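Local coordinates for putative phosphomethylpyrimidine kinase (Bacteroides thetaiotaomicron, PDB 3MBH), which probably acts as a pyridoxal kinase of the ribokinase clan, transferring phosphate from ATP to the 5'-hydroxymethyl group of pyridoxal, which is bound in this crystal, at residues Ala111-Gly116 with Phe151-Glu156; Val142-Leu147 with Asp225-Val230; Pro179-Ile184 with Asp239-Ala244; Val198-Arg203 with Met243-Ala248. One frame throughout, in Å; residues are numbered along the deposited sequence.

Contact 1. Residues Ala111-Gly116 with Phe151-Glu156; sequences ADPVLG and FYLLDE. With PXL (3-hydroxy-5-(hydroxymethyl)-2-methylisonicotinaldehyde), chain G.
Leu-153 and Leu-115 reach for each other's segments with the same first torsion: in each, CB points toward the other segment and CG stands anti to the carbonyl carbon, beside the backbone N (chi1 -70° and -64°), a rotamer that presents the CD methyls to the partner. From helix 147-154, Leu-153 sends CD1 against the CB-CG side of the puckered Pro-113 ring, the two side chains crossing at about a right angle; CD1 lies 3.7 Å from CG of Pro-113 and 3.8 Å from its CB. Leu-115 passes obliquely over the root of Tyr-152, its CD1 4.2 Å from Tyr-152 CB, and its CD1 also comes to 4.5 Å from CD2 of Leu-153. The tyrosine thus meets Leu-115 with its aliphatic CB rather than its ring. Proline suits the loop because Pro-113 centres an inverse gamma turn, closed by Val-114 N on Asp-112 O (2.8 Å), while its ring offers a rigid apolar surface. Val-114, next in the chain, is a pocket residue, its CG1 3.6 Å from OP4 of the pyridoxal. Met-133 of helix 127-136 covers both Pro-113 and Leu-115, and Glu-149 receives a hydrogen bond from Leu-115 N. Asp-155 ends the helix in a Schellman motif. Altogether, a buried leucine-proline patch backs a loop at the C-terminal end of a parallel strand, the customary place for the substrate pocket in a ribokinase-like alpha/beta fold.

Contact 2. Residues Val142-Leu147 with Asp225-Val230; sequences VITPNL and DTFTSV. With PXL (3-hydroxy-5-(hydroxymethyl)-2-methylisonicotinaldehyde), chain G.
Thr-144, just past the end of strand 142-143, meets Thr-228 on helix 223-236; the Gly-Thr-Gly-Asp sequence at the start of this helix, ending in Asp-225, matches the signature of the ribokinase family. Asp-225 reaches the pyridoxal: OP4, the hydroxyl that pyridoxal kinases phosphorylate, donates to Asp-225 OD2 over 2.6 Å. The same OD2 also accepts from Ser-23 N, so a backbone amide helps to fix the carboxylate. With an alanine here, OP4 would probably lose its acceptor and Ser-23 N its mate, leaving the hydroxymethyl group freer to turn. Phe-227 follows, facing the sheet, and presents a ring edge to Thr-144: CE2 is 4.2 Å from the methyl CG2, which lies near the ring plane. Ile-183 and Ala-248 also pack on this phenylalanine, a large apolar residue suited to a buried place between the sheet and helix 241-257. Thr-228 makes the polar link. The two threonines meet tip to tip, OG1 to OG1 at 2.6 Å, and either may donate. Thr-144 can do this because its OG1 sits between its own backbone N and carbonyl carbon (chi1 56°), while its methyl packs against both Thr-228 and the Phe-227 edge. Thr-228 OG1 is also bonded to Gly-224 O. Finally Ser-229 folds back on its own helix: its N at 3.0 Å and its OG at 2.9 Å approach Asp-225 O from opposite faces of the carbonyl plane.

Contact 3. Residues Pro179-Ile184 with Asp239-Ala244; sequences PQVVII and DSLPMA
Val-181 and Leu-241 meet tip to tip where helix 241-257 begins its run over the central sheet of the alpha/beta fold. The branched end of the leucine meets two residues of strand 181-189 that point to the same side. Leu-241 CD1 lies 3.9 Å from CG1 of Val-181, and Leu-241 CD2 lies 4.0 Å from that same CG1, so one valine methyl faces both leucine methyls. Ile-183 approaches differently: it slides past the leucine in the opposite direction, and its terminal CD1 is 3.9 Å from Leu-241 CD1. Having CG anti to the backbone N (chi1 170°) extends Leu-241 from the helix toward both partners. Beta-branched residues suit the strand, and the longer, flexible leucine reaches from the helix to the strand. Val-182, between them, faces the other way, onto helix 164-176. The buried patch ends near an oligomer interface, where Asp-239 forms salt bridges with Arg-247 of its own chain and with Lys-274 of the second subunit. Serine suits the helix start: Ser-240 is the N-cap, and its OG accepts from the backbone N of Met-243, a selenomethionine, at 3.2 Å with an N-H...O angle of 158°.

Contact 4. Residues Val198-Arg203 with Met243-Ala248; sequences VYAYNR and MALDRA
Leu-245 carries the helix side of this contact alone, reaching across to Val-198 and Ala-200. Its CB leaves helix 241-257 toward the strand, but neither it nor CG comes within 4.2 Å of residues 198-203; together they form a stem that brings the methyls across. CG lies beside the backbone N and opposite the carbonyl carbon (chi1 -63°), and from there the chain runs on extended to CD1. That methyl ends 3.9 Å from CB of Ala-200, whose small side chain lets the leucine come close to the strand. The other branch, CD2, turns to Val-198 and stops 4.1 Å from its CG1, the two side chains crossing at a slant. Two strand residues on one side of the strand are thus served by the two arms of one leucine, a purely apolar fit. Strand 195-202 runs antiparallel to both 181-189 and 207-213. Ile-183 of the former touches Val-198 and Ala-200, Ile-231 of helix 223-236 packs against Leu-245, and on the other side of the sheet Tyr-199 and Tyr-201 lie against helix 164-176.

All four contacts are buried, but the centre of contact 2 is nearest the centre of the chain, about 3 Å away, against about 12 Å for the centres of the others. Contacts 1 and 2 both touch the pyridoxal, and each uses a loop after one of two neighbouring parallel strands; Asn-146 ND2 of contact 2 probably bonds to Gly-116 O of contact 1. Contacts 3 and 4 are almost one patch: helix 241-257 packs on two adjacent antiparallel strands, and both segment pairs reach the second subunit at their margins. Phe-227 ties contact 2 to them through Ile-183, Val-198 and Ala-248. Polar bonds cross between segments in contact 2 alone; contacts 1, 3 and 4 rest on apolar carbon-carbon packing.

Contact 1. Residues Ala111-Gly116 with Phe151-Glu156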
loop_
_atom_site.group_PDB
_atom_site.type_symbol
_atom_site.label_atom_id
_atom_site.label_comp_id
_atom_site.label_asym_id
_atom_site.label_seq_id
_atom_site.Cartn_x
_atom_site.Cartn_y
_atom_site.Cartn_z
ATOM N N ALA A 111 2.836 4.685 -31.736
ATOM C CA ALA A 111 3.105 3.567 -32.595
ATOM C C ALA A 111 4.454 3.005 -32.199
ATOM O O ALA A 111 5.498 3.698 -32.291
ATOM C CB ALA A 111 3.100 3.958 -34.096
ATOM N N ASP A 112 4.431 1.753 -31.757
ATOM C CA ASP A 112 5.631 0.974 -31.658
ATOM C C ASP A 112 5.834 0.339 -33.044
ATOM O O ASP A 112 5.013 -0.442 -33.498
ATOM C CB ASP A 112 5.487 -0.078 -30.520
ATOM C CG ASP A 112 6.744 -0.919 -30.329
ATOM O OD1 ASP A 112 7.676 -0.862 -31.193
ATOM O OD2 ASP A 112 6.804 -1.683 -29.312
ATOM N N PRO A 113 6.897 0.737 -33.769
ATOM C CA PRO A 113 7.078 0.229 -35.120
ATOM C C PRO A 113 7.653 -1.203 -35.132
ATOM O O PRO A 113 8.797 -1.398 -35.548
ATOM C CB PRO A 113 8.047 1.255 -35.747
ATOM C CG PRO A 113 8.912 1.637 -34.606
ATOM C CD PRO A 113 8.020 1.578 -33.348
ATOM N N VAL A 114 6.841 -2.166 -34.701
ATOM C CA VAL A 114 7.246 -3.558 -34.485
ATOM C C VAL A 114 7.636 -4.213 -35.831
ATOM O O VAL A 114 6.779 -4.487 -36.685
ATOM C CB VAL A 114 6.149 -4.352 -33.737
ATOM C CG1 VAL A 114 6.568 -5.873 -33.497
ATOM C CG2 VAL A 114 5.791 -3.671 -32.369
ATOM N N LEU A 115 8.944 -4.451 -36.018
ATOM C CA LEU A 115 9.473 -5.038 -37.258
ATOM C C LEU A 115 10.522 -6.128 -37.059
ATOM O O LEU A 115 10.630 -7.046 -37.887
ATOM C CB LEU A 115 10.090 -3.966 -38.128
ATOM C CG LEU A 115 9.184 -2.858 -38.681
ATOM C CD1 LEU A 115 10.073 -1.725 -39.152
ATOM C CD2 LEU A 115 8.222 -3.442 -39.778
ATOM N N GLY A 116 11.284 -6.026 -35.976
ATOM C CA GLY A 116 12.390 -6.931 -35.736
ATOM C C GLY A 116 13.251 -6.561 -34.537
ATOM O O GLY A 116 12.969 -5.617 -33.799
ATOM N N PHE A 151 16.985 1.524 -37.899
ATOM C CA PHE A 151 17.714 1.515 -39.163
ATOM C C PHE A 151 16.798 1.043 -40.316
ATOM O O PHE A 151 16.875 1.590 -41.410
ATOM C CB PHE A 151 18.986 0.695 -39.033
ATOM C CG PHE A 151 20.048 1.379 -38.223
ATOM C CD1 PHE A 151 20.669 2.519 -38.704
ATOM C CD2 PHE A 151 20.412 0.907 -36.995
ATOM C CE1 PHE A 151 21.618 3.165 -37.963
ATOM C CE2 PHE A 151 21.385 1.558 -36.232
ATOM C CZ PHE A 151 21.970 2.676 -36.715
ATOM N N TYR A 152 15.877 0.113 -40.052
ATOM C CA TYR A 152 14.866 -0.249 -41.068
ATOM C C TYR A 152 13.997 0.965 -41.454
ATOM O O TYR A 152 13.777 1.229 -42.626
ATOM C CB TYR A 152 14.000 -1.410 -40.593
ATOM C CG TYR A 152 14.664 -2.757 -40.834
ATOM C CD1 TYR A 152 14.953 -3.197 -42.137
ATOM C CD2 TYR A 152 15.013 -3.592 -39.773
ATOM C CE1 TYR A 152 15.567 -4.450 -42.338
ATOM C CE2 TYR A 152 15.643 -4.799 -39.971
ATOM C CZ TYR A 152 15.918 -5.220 -41.247
ATOM O OH TYR A 152 16.516 -6.449 -41.420
ATOM N N LEU A 153 13.582 1.757 -40.472
ATOM C CA LEU A 153 12.770 2.940 -40.745
ATOM C C LEU A 153 13.546 3.999 -41.531
ATOM O O LEU A 153 12.989 4.600 -42.439
ATOM C CB LEU A 153 12.222 3.555 -39.477
ATOM C CG LEU A 153 11.145 2.739 -38.781
ATOM C CD1 LEU A 153 10.850 3.203 -37.373
ATOM C CD2 LEU A 153 9.884 2.729 -39.657
ATOM N N LEU A 154 14.821 4.212 -41.198
ATOM C CA LEU A 154 15.640 5.182 -41.915
ATOM C C LEU A 154 16.215 4.640 -43.248
ATOM O O LEU A 154 16.823 5.394 -43.994
ATOM C CB LEU A 154 16.762 5.660 -41.009
ATOM C CG LEU A 154 16.341 6.487 -39.797
ATOM C CD1 LEU A 154 17.545 6.912 -39.011
ATOM C CD2 LEU A 154 15.548 7.711 -40.218
ATOM N N ASP A 155 16.028 3.349 -43.533
ATOM C CA ASP A 155 16.547 2.711 -44.731
ATOM C C ASP A 155 18.052 2.899 -44.777
ATOM O O ASP A 155 18.578 3.415 -45.741
ATOM C CB ASP A 155 15.874 3.283 -45.997
ATOM C CG ASP A 155 16.056 2.399 -47.234
ATOM O OD1 ASP A 155 15.903 1.153 -47.135
ATOM O OD2 ASP A 155 16.303 2.959 -48.334
ATOM N N GLU A 156 18.719 2.503 -43.705
ATOM C CA GLU A 156 20.157 2.524 -43.596
ATOM C C GLU A 156 20.593 1.204 -42.962
ATOM O O GLU A 156 19.852 0.607 -42.194
ATOM C CB GLU A 156 20.618 3.665 -42.709
ATOM C CG GLU A 156 20.335 5.048 -43.241
ATOM C CD GLU A 156 21.241 5.434 -44.394
ATOM O OE1 GLU A 156 22.471 5.514 -44.185
ATOM O OE2 GLU A 156 20.735 5.663 -45.519
HETATM O OP4 PXL G . 6.069 -6.642 -30.063
HETATM C C5A PXL G . 6.790 -7.861 -30.147
HETATM C C5 PXL G . 5.880 -8.932 -30.759
HETATM C C6 PXL G . 4.505 -8.856 -30.850
HETATM N N1 PXL G . 3.780 -9.815 -31.425
HETATM C C2 PXL G . 4.249 -10.973 -31.934
HETATM C C3 PXL G . 5.703 -11.180 -31.879
HETATM C C4 PXL G . 6.525 -10.096 -31.291
HETATM C C4A PXL G . 7.973 -10.170 -31.111
HETATM O O4A PXL G . 8.397 -11.274 -31.249
HETATM O O3 PXL G . 6.333 -12.252 -32.386
HETATM C C2A PXL G . 3.221 -11.946 -32.487
#

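Contact 2. Residues Val142-Leu147 with Asp225-Val230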
loop_
_atom_site.group_PDB
_atom_site.type_symbol
_atom_site.label_atom_id
_atom_site.label_comp_id
_atom_site.label_asym_id
_atom_site.label_seq_id
_atom_site.Cartn_x
_atom_site.Cartn_y
_atom_site.Cartn_z
ATOM N N VAL A 142 4.048 9.633 -30.764
ATOM C CA VAL A 142 5.130 8.993 -30.004
ATOM C C VAL A 142 5.449 7.695 -30.717
ATOM O O VAL A 142 4.538 6.933 -30.951
ATOM C CB VAL A 142 4.710 8.710 -28.539
ATOM C CG1 VAL A 142 5.995 8.137 -27.689
ATOM C CG2 VAL A 142 4.157 9.982 -27.841
ATOM N N ILE A 143 6.700 7.456 -31.104
ATOM C CA ILE A 143 7.144 6.171 -31.601
ATOM C C ILE A 143 8.296 5.595 -30.791
ATOM O O ILE A 143 9.112 6.326 -30.249
ATOM C CB ILE A 143 7.541 6.197 -33.120
ATOM C CG1 ILE A 143 8.721 7.153 -33.377
ATOM C CG2 ILE A 143 6.334 6.576 -34.025
ATOM C CD1 ILE A 143 9.299 7.018 -34.846
ATOM N N THR A 144 8.351 4.276 -30.705
ATOM C CA THR A 144 9.287 3.620 -29.830
ATOM C C THR A 144 10.129 2.496 -30.536
ATOM O O THR A 144 10.236 1.379 -30.041
ATOM C CB THR A 144 8.556 3.034 -28.638
ATOM O OG1 THR A 144 7.524 2.138 -29.075
ATOM C CG2 THR A 144 7.911 4.189 -27.749
ATOM N N PRO A 145 10.746 2.802 -31.673
ATOM C CA PRO A 145 11.612 1.788 -32.288
ATOM C C PRO A 145 12.777 1.324 -31.425
ATOM O O PRO A 145 13.398 2.156 -30.743
ATOM C CB PRO A 145 12.246 2.519 -33.432
ATOM C CG PRO A 145 12.101 3.997 -33.080
ATOM C CD PRO A 145 10.910 4.134 -32.253
ATOM N N ASN A 146 13.126 0.040 -31.539
ATOM C CA ASN A 146 14.422 -0.430 -31.091
ATOM C C ASN A 146 15.468 -0.087 -32.128
ATOM O O ASN A 146 15.132 0.373 -33.214
ATOM C CB ASN A 146 14.433 -1.918 -30.720
ATOM C CG ASN A 146 14.107 -2.841 -31.869
ATOM O OD1 ASN A 146 14.473 -2.583 -33.035
ATOM N ND2 ASN A 146 13.453 -3.968 -31.545
ATOM N N LEU A 147 16.740 -0.332 -31.823
ATOM C CA LEU A 147 17.805 0.093 -32.734
ATOM C C LEU A 147 17.669 -0.544 -34.133
ATOM O O LEU A 147 17.866 0.114 -35.190
ATOM C CB LEU A 147 19.189 -0.200 -32.118
ATOM C CG LEU A 147 20.336 0.472 -32.851
ATOM C CD1 LEU A 147 20.151 1.966 -32.745
ATOM C CD2 LEU A 147 21.660 0.012 -32.291
ATOM N N ASP A 225 6.943 -4.159 -25.988
ATOM C CA ASP A 225 5.565 -3.991 -25.667
ATOM C C ASP A 225 5.389 -3.557 -24.214
ATOM O O ASP A 225 4.560 -2.689 -23.918
ATOM C CB ASP A 225 4.755 -5.257 -25.972
ATOM C CG ASP A 225 4.851 -5.684 -27.435
ATOM O OD1 ASP A 225 4.751 -4.825 -28.364
ATOM O OD2 ASP A 225 5.058 -6.904 -27.635
ATOM N N THR A 226 6.183 -4.104 -23.310
ATOM C CA THR A 226 6.119 -3.675 -21.903
ATOM C C THR A 226 6.597 -2.234 -21.794
ATOM O O THR A 226 5.941 -1.399 -21.167
ATOM C CB THR A 226 6.992 -4.554 -21.001
ATOM O OG1 THR A 226 6.447 -5.855 -20.979
ATOM C CG2 THR A 226 7.060 -4.001 -19.570
ATOM N N PHE A 227 7.721 -1.939 -22.430
ATOM C CA PHE A 227 8.255 -0.586 -22.454
ATOM C C PHE A 227 7.248 0.476 -22.958
ATOM O O PHE A 227 7.028 1.501 -22.326
ATOM C CB PHE A 227 9.530 -0.523 -23.316
ATOM C CG PHE A 227 10.130 0.855 -23.398
ATOM C CD1 PHE A 227 11.005 1.295 -22.441
ATOM C CD2 PHE A 227 9.789 1.723 -24.436
ATOM C CE1 PHE A 227 11.529 2.596 -22.499
ATOM C CE2 PHE A 227 10.312 3.033 -24.506
ATOM C CZ PHE A 227 11.183 3.452 -23.551
ATOM N N THR A 228 6.657 0.201 -24.110
ATOM C CA THR A 228 5.761 1.150 -24.767
ATOM C C THR A 228 4.456 1.277 -24.013
ATOM O O THR A 228 3.930 2.397 -23.907
ATOM C CB THR A 228 5.602 0.847 -26.308
ATOM O OG1 THR A 228 6.921 0.796 -26.881
ATOM C CG2 THR A 228 4.706 1.933 -27.018
ATOM N N SER A 229 3.986 0.175 -23.405
ATOM C CA SER A 229 2.769 0.197 -22.581
ATOM C C SER A 229 2.981 1.119 -21.342
ATOM O O SER A 229 2.118 1.976 -21.030
ATOM C CB SER A 229 2.399 -1.217 -22.095
ATOM O OG SER A 229 1.882 -2.022 -23.135
ATOM N N VAL A 230 4.150 1.009 -20.697
ATOM C CA VAL A 230 4.426 1.883 -19.545
ATOM C C VAL A 230 4.603 3.331 -19.987
ATOM O O VAL A 230 4.071 4.248 -19.356
ATOM C CB VAL A 230 5.573 1.388 -18.663
ATOM C CG1 VAL A 230 5.782 2.418 -17.523
ATOM C CG2 VAL A 230 5.259 -0.045 -18.111
HETATM O OP4 PXL G . 6.069 -6.642 -30.063
HETATM C C5A PXL G . 6.790 -7.861 -30.147
HETATM C C5 PXL G . 5.880 -8.932 -30.759
HETATM C C6 PXL G . 4.505 -8.856 -30.850
HETATM N N1 PXL G . 3.780 -9.815 -31.425
HETATM C C2 PXL G . 4.249 -10.973 -31.934
HETATM C C3 PXL G . 5.703 -11.180 -31.879
HETATM C C4 PXL G . 6.525 -10.096 -31.291
HETATM C C4A PXL G . 7.973 -10.170 -31.111
HETATM O O4A PXL G . 8.397 -11.274 -31.249
HETATM O O3 PXL G . 6.333 -12.252 -32.386
HETATM C C2A PXL G . 3.221 -11.946 -32.487
#

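Contact 3. Residues Pro179-Ile184 with Asp239-Ala244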
loop_
_atom_site.group_PDB
_atom_site.type_symbol
_atom_site.label_atom_id
_atom_site.label_comp_id
_atom_site.label_asym_id
_atom_site.label_seq_id
_atom_site.Cartn_x
_atom_site.Cartn_y
_atom_site.Cartn_z
ATOM N N PRO A 179 6.538 12.476 -35.735
ATOM C CA PRO A 179 6.373 12.324 -34.314
ATOM C C PRO A 179 7.032 13.388 -33.489
ATOM O O PRO A 179 8.195 13.692 -33.720
ATOM C CB PRO A 179 7.029 10.966 -34.026
ATOM C CG PRO A 179 6.968 10.252 -35.297
ATOM C CD PRO A 179 7.027 11.245 -36.373
ATOM N N GLN A 180 6.285 13.942 -32.531
ATOM C CA GLN A 180 6.831 14.919 -31.615
ATOM C C GLN A 180 7.832 14.248 -30.679
ATOM O O GLN A 180 8.796 14.853 -30.289
ATOM C CB GLN A 180 5.693 15.578 -30.830
ATOM C CG GLN A 180 6.193 16.531 -29.693
ATOM C CD GLN A 180 5.103 16.875 -28.679
ATOM O OE1 GLN A 180 3.940 17.150 -29.053
ATOM N NE2 GLN A 180 5.470 16.860 -27.387
ATOM N N VAL A 181 7.574 12.997 -30.328
ATOM C CA VAL A 181 8.440 12.229 -29.415
ATOM C C VAL A 181 8.906 10.951 -30.095
ATOM O O VAL A 181 8.090 10.151 -30.660
ATOM C CB VAL A 181 7.737 11.873 -28.091
ATOM C CG1 VAL A 181 8.643 10.937 -27.176
ATOM C CG2 VAL A 181 7.389 13.164 -27.299
ATOM N N VAL A 182 10.218 10.775 -30.065
ATOM C CA VAL A 182 10.832 9.593 -30.629
ATOM C C VAL A 182 11.681 8.994 -29.525
ATOM O O VAL A 182 12.465 9.701 -28.897
ATOM C CB VAL A 182 11.732 9.926 -31.833
ATOM C CG1 VAL A 182 12.401 8.671 -32.394
ATOM C CG2 VAL A 182 10.899 10.680 -32.922
ATOM N N ILE A 183 11.513 7.691 -29.300
ATOM C CA ILE A 183 12.306 6.974 -28.316
ATOM C C ILE A 183 12.980 5.818 -29.038
ATOM O O ILE A 183 12.307 5.051 -29.735
ATOM C CB ILE A 183 11.404 6.492 -27.120
ATOM C CG1 ILE A 183 10.640 7.683 -26.482
ATOM C CG2 ILE A 183 12.244 5.716 -26.119
ATOM C CD1 ILE A 183 9.533 7.269 -25.524
ATOM N N ILE A 184 14.300 5.699 -28.894
ATOM C CA ILE A 184 15.025 4.585 -29.464
ATOM C C ILE A 184 15.493 3.691 -28.328
ATOM O O ILE A 184 16.236 4.144 -27.449
ATOM C CB ILE A 184 16.236 5.031 -30.320
ATOM C CG1 ILE A 184 15.771 5.935 -31.444
ATOM C CG2 ILE A 184 16.982 3.768 -30.865
ATOM C CD1 ILE A 184 16.869 6.617 -32.246
ATOM N N ASP A 239 2.802 12.357 -16.763
ATOM C CA ASP A 239 4.231 12.353 -16.409
ATOM C C ASP A 239 4.993 13.015 -17.561
ATOM O O ASP A 239 4.560 12.977 -18.723
ATOM C CB ASP A 239 4.786 10.954 -16.165
ATOM C CG ASP A 239 4.111 10.219 -15.004
ATOM O OD1 ASP A 239 3.361 10.839 -14.246
ATOM O OD2 ASP A 239 4.274 8.965 -14.916
ATOM N N SER A 240 6.115 13.644 -17.245
ATOM C CA SER A 240 7.047 14.122 -18.249
ATOM C C SER A 240 7.729 12.949 -18.984
ATOM O O SER A 240 7.704 11.804 -18.502
ATOM C CB SER A 240 8.158 14.941 -17.575
ATOM O OG SER A 240 9.039 14.074 -16.897
ATOM N N LEU A 241 8.335 13.250 -20.136
ATOM C CA LEU A 241 9.000 12.235 -20.936
ATOM C C LEU A 241 10.125 11.562 -20.123
ATOM O O LEU A 241 10.161 10.379 -20.057
ATOM C CB LEU A 241 9.543 12.814 -22.259
ATOM C CG LEU A 241 10.476 11.894 -23.096
ATOM C CD1 LEU A 241 9.741 10.589 -23.455
ATOM C CD2 LEU A 241 10.978 12.643 -24.376
ATOM N N PRO A 242 11.008 12.335 -19.465
ATOM C CA PRO A 242 12.082 11.639 -18.758
ATOM C C PRO A 242 11.533 10.770 -17.619
ATOM O O PRO A 242 12.067 9.689 -17.361
ATOM C CB PRO A 242 12.997 12.788 -18.261
ATOM C CG PRO A 242 12.157 14.007 -18.323
ATOM C CD PRO A 242 11.155 13.799 -19.406
HETATM N N MSE A 243 10.436 11.211 -16.976
HETATM C CA MSE A 243 9.822 10.394 -15.937
HETATM C C MSE A 243 9.253 9.091 -16.530
HETATM O O MSE A 243 9.420 8.036 -15.923
HETATM C CB MSE A 243 8.750 11.169 -15.163
HETATM C CG MSE A 243 7.917 10.289 -14.252
HETATM SE SE MSE A 243 8.967 9.820 -12.677
HETATM C CE MSE A 243 8.911 11.583 -11.772
ATOM N N ALA A 244 8.624 9.174 -17.716
ATOM C CA ALA A 244 8.103 7.992 -18.428
ATOM C C ALA A 244 9.215 7.016 -18.710
ATOM O O ALA A 244 9.078 5.821 -18.461
ATOM C CB ALA A 244 7.405 8.394 -19.732
#

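Contact 4. Residues Val198-Arg203 with Met243-Ala248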
loop_
_atom_site.group_PDB
_atom_site.type_symbol
_atom_site.label_atom_id
_atom_site.label_comp_id
_atom_site.label_asym_id
_atom_site.label_seq_id
_atom_site.Cartn_x
_atom_site.Cartn_y
_atom_site.Cartn_z
ATOM N N VAL A 198 18.574 3.794 -23.657
ATOM C CA VAL A 198 17.411 4.294 -24.331
ATOM C C VAL A 198 17.696 5.779 -24.572
ATOM O O VAL A 198 18.227 6.479 -23.691
ATOM C CB VAL A 198 16.129 4.129 -23.485
ATOM C CG1 VAL A 198 14.918 4.807 -24.170
ATOM C CG2 VAL A 198 15.817 2.617 -23.174
ATOM N N TYR A 199 17.394 6.251 -25.767
ATOM C CA TYR A 199 17.581 7.641 -26.157
ATOM C C TYR A 199 16.200 8.173 -26.544
ATOM O O TYR A 199 15.341 7.392 -26.980
ATOM C CB TYR A 199 18.526 7.739 -27.327
ATOM C CG TYR A 199 19.964 7.444 -27.020
ATOM C CD1 TYR A 199 20.427 6.128 -26.861
ATOM C CD2 TYR A 199 20.901 8.487 -26.936
ATOM C CE1 TYR A 199 21.795 5.889 -26.597
ATOM C CE2 TYR A 199 22.236 8.249 -26.709
ATOM C CZ TYR A 199 22.678 6.962 -26.514
ATOM O OH TYR A 199 24.039 6.782 -26.311
ATOM N N ALA A 200 15.948 9.466 -26.303
ATOM C CA ALA A 200 14.645 10.065 -26.646
ATOM C C ALA A 200 14.810 11.540 -26.998
ATOM O O ALA A 200 15.778 12.240 -26.573
ATOM C CB ALA A 200 13.655 9.921 -25.502
ATOM N N TYR A 201 13.853 12.007 -27.779
ATOM C CA TYR A 201 13.794 13.391 -28.195
ATOM C C TYR A 201 12.340 13.878 -28.098
ATOM O O TYR A 201 11.419 13.169 -28.416
ATOM C CB TYR A 201 14.368 13.533 -29.587
ATOM C CG TYR A 201 14.160 14.883 -30.165
ATOM C CD1 TYR A 201 14.881 15.938 -29.702
ATOM C CD2 TYR A 201 13.238 15.096 -31.186
ATOM C CE1 TYR A 201 14.692 17.208 -30.189
ATOM C CE2 TYR A 201 13.032 16.342 -31.696
ATOM C CZ TYR A 201 13.781 17.397 -31.206
ATOM O OH TYR A 201 13.636 18.651 -31.681
ATOM N N ASN A 202 12.159 15.095 -27.617
ATOM C CA ASN A 202 10.846 15.738 -27.548
ATOM C C ASN A 202 10.995 17.009 -28.354
ATOM O O ASN A 202 11.749 17.926 -27.977
ATOM C CB ASN A 202 10.450 16.050 -26.087
ATOM C CG ASN A 202 9.004 16.409 -25.942
ATOM O OD1 ASN A 202 8.330 16.711 -26.918
ATOM N ND2 ASN A 202 8.508 16.371 -24.731
ATOM N N ARG A 203 10.287 17.080 -29.455
ATOM C CA ARG A 203 10.366 18.268 -30.312
ATOM C C ARG A 203 9.820 19.467 -29.522
ATOM O O ARG A 203 10.287 20.573 -29.669
ATOM C CB ARG A 203 9.562 18.046 -31.605
ATOM C CG ARG A 203 9.741 19.184 -32.667
ATOM C CD ARG A 203 9.050 18.835 -34.010
ATOM N NE ARG A 203 7.653 18.412 -33.823
ATOM C CZ ARG A 203 7.074 17.306 -34.339
ATOM N NH1 ARG A 203 7.750 16.475 -35.136
ATOM N NH2 ARG A 203 5.782 17.028 -34.067
HETATM N N MSE A 243 10.436 11.211 -16.976
HETATM C CA MSE A 243 9.822 10.394 -15.937
HETATM C C MSE A 243 9.253 9.091 -16.530
HETATM O O MSE A 243 9.420 8.036 -15.923
HETATM C CB MSE A 243 8.750 11.169 -15.163
HETATM C CG MSE A 243 7.917 10.289 -14.252
HETATM SE SE MSE A 243 8.967 9.820 -12.677
HETATM C CE MSE A 243 8.911 11.583 -11.772
ATOM N N ALA A 244 8.624 9.174 -17.716
ATOM C CA ALA A 244 8.103 7.992 -18.428
ATOM C C ALA A 244 9.215 7.016 -18.710
ATOM O O ALA A 244 9.078 5.821 -18.461
ATOM C CB ALA A 244 7.405 8.394 -19.732
ATOM N N LEU A 245 10.317 7.514 -19.241
ATOM C CA LEU A 245 11.506 6.696 -19.463
ATOM C C LEU A 245 12.020 5.941 -18.208
ATOM O O LEU A 245 12.422 4.766 -18.287
ATOM C CB LEU A 245 12.656 7.578 -20.003
ATOM C CG LEU A 245 12.465 8.262 -21.366
ATOM C CD1 LEU A 245 13.733 9.147 -21.730
ATOM C CD2 LEU A 245 12.147 7.283 -22.442
ATOM N N ASP A 246 12.059 6.636 -17.070
ATOM C CA ASP A 246 12.470 6.024 -15.787
ATOM C C ASP A 246 11.498 4.976 -15.311
ATOM O O ASP A 246 11.919 3.873 -14.950
ATOM C CB ASP A 246 12.670 7.112 -14.724
ATOM C CG ASP A 246 14.012 7.841 -14.922
ATOM O OD1 ASP A 246 15.038 7.123 -14.997
ATOM O OD2 ASP A 246 14.053 9.076 -15.016
ATOM N N ARG A 247 10.202 5.286 -15.364
ATOM C CA ARG A 247 9.189 4.327 -14.965
ATOM C C ARG A 247 9.278 3.070 -15.817
ATOM O O ARG A 247 9.243 1.963 -15.278
ATOM C CB ARG A 247 7.802 4.935 -15.046
ATOM C CG ARG A 247 7.588 6.025 -14.062
ATOM C CD ARG A 247 6.109 6.503 -13.997
ATOM N NE ARG A 247 5.219 5.491 -13.474
ATOM C CZ ARG A 247 3.904 5.599 -13.458
ATOM N NH1 ARG A 247 3.311 6.680 -13.954
ATOM N NH2 ARG A 247 3.176 4.613 -12.922
ATOM N N ALA A 248 9.376 3.229 -17.146
ATOM C CA ALA A 248 9.412 2.080 -18.092
ATOM C C ALA A 248 10.662 1.219 -17.892
ATOM O O ALA A 248 10.553 0.005 -17.741
ATOM C CB ALA A 248 9.291 2.514 -19.540
#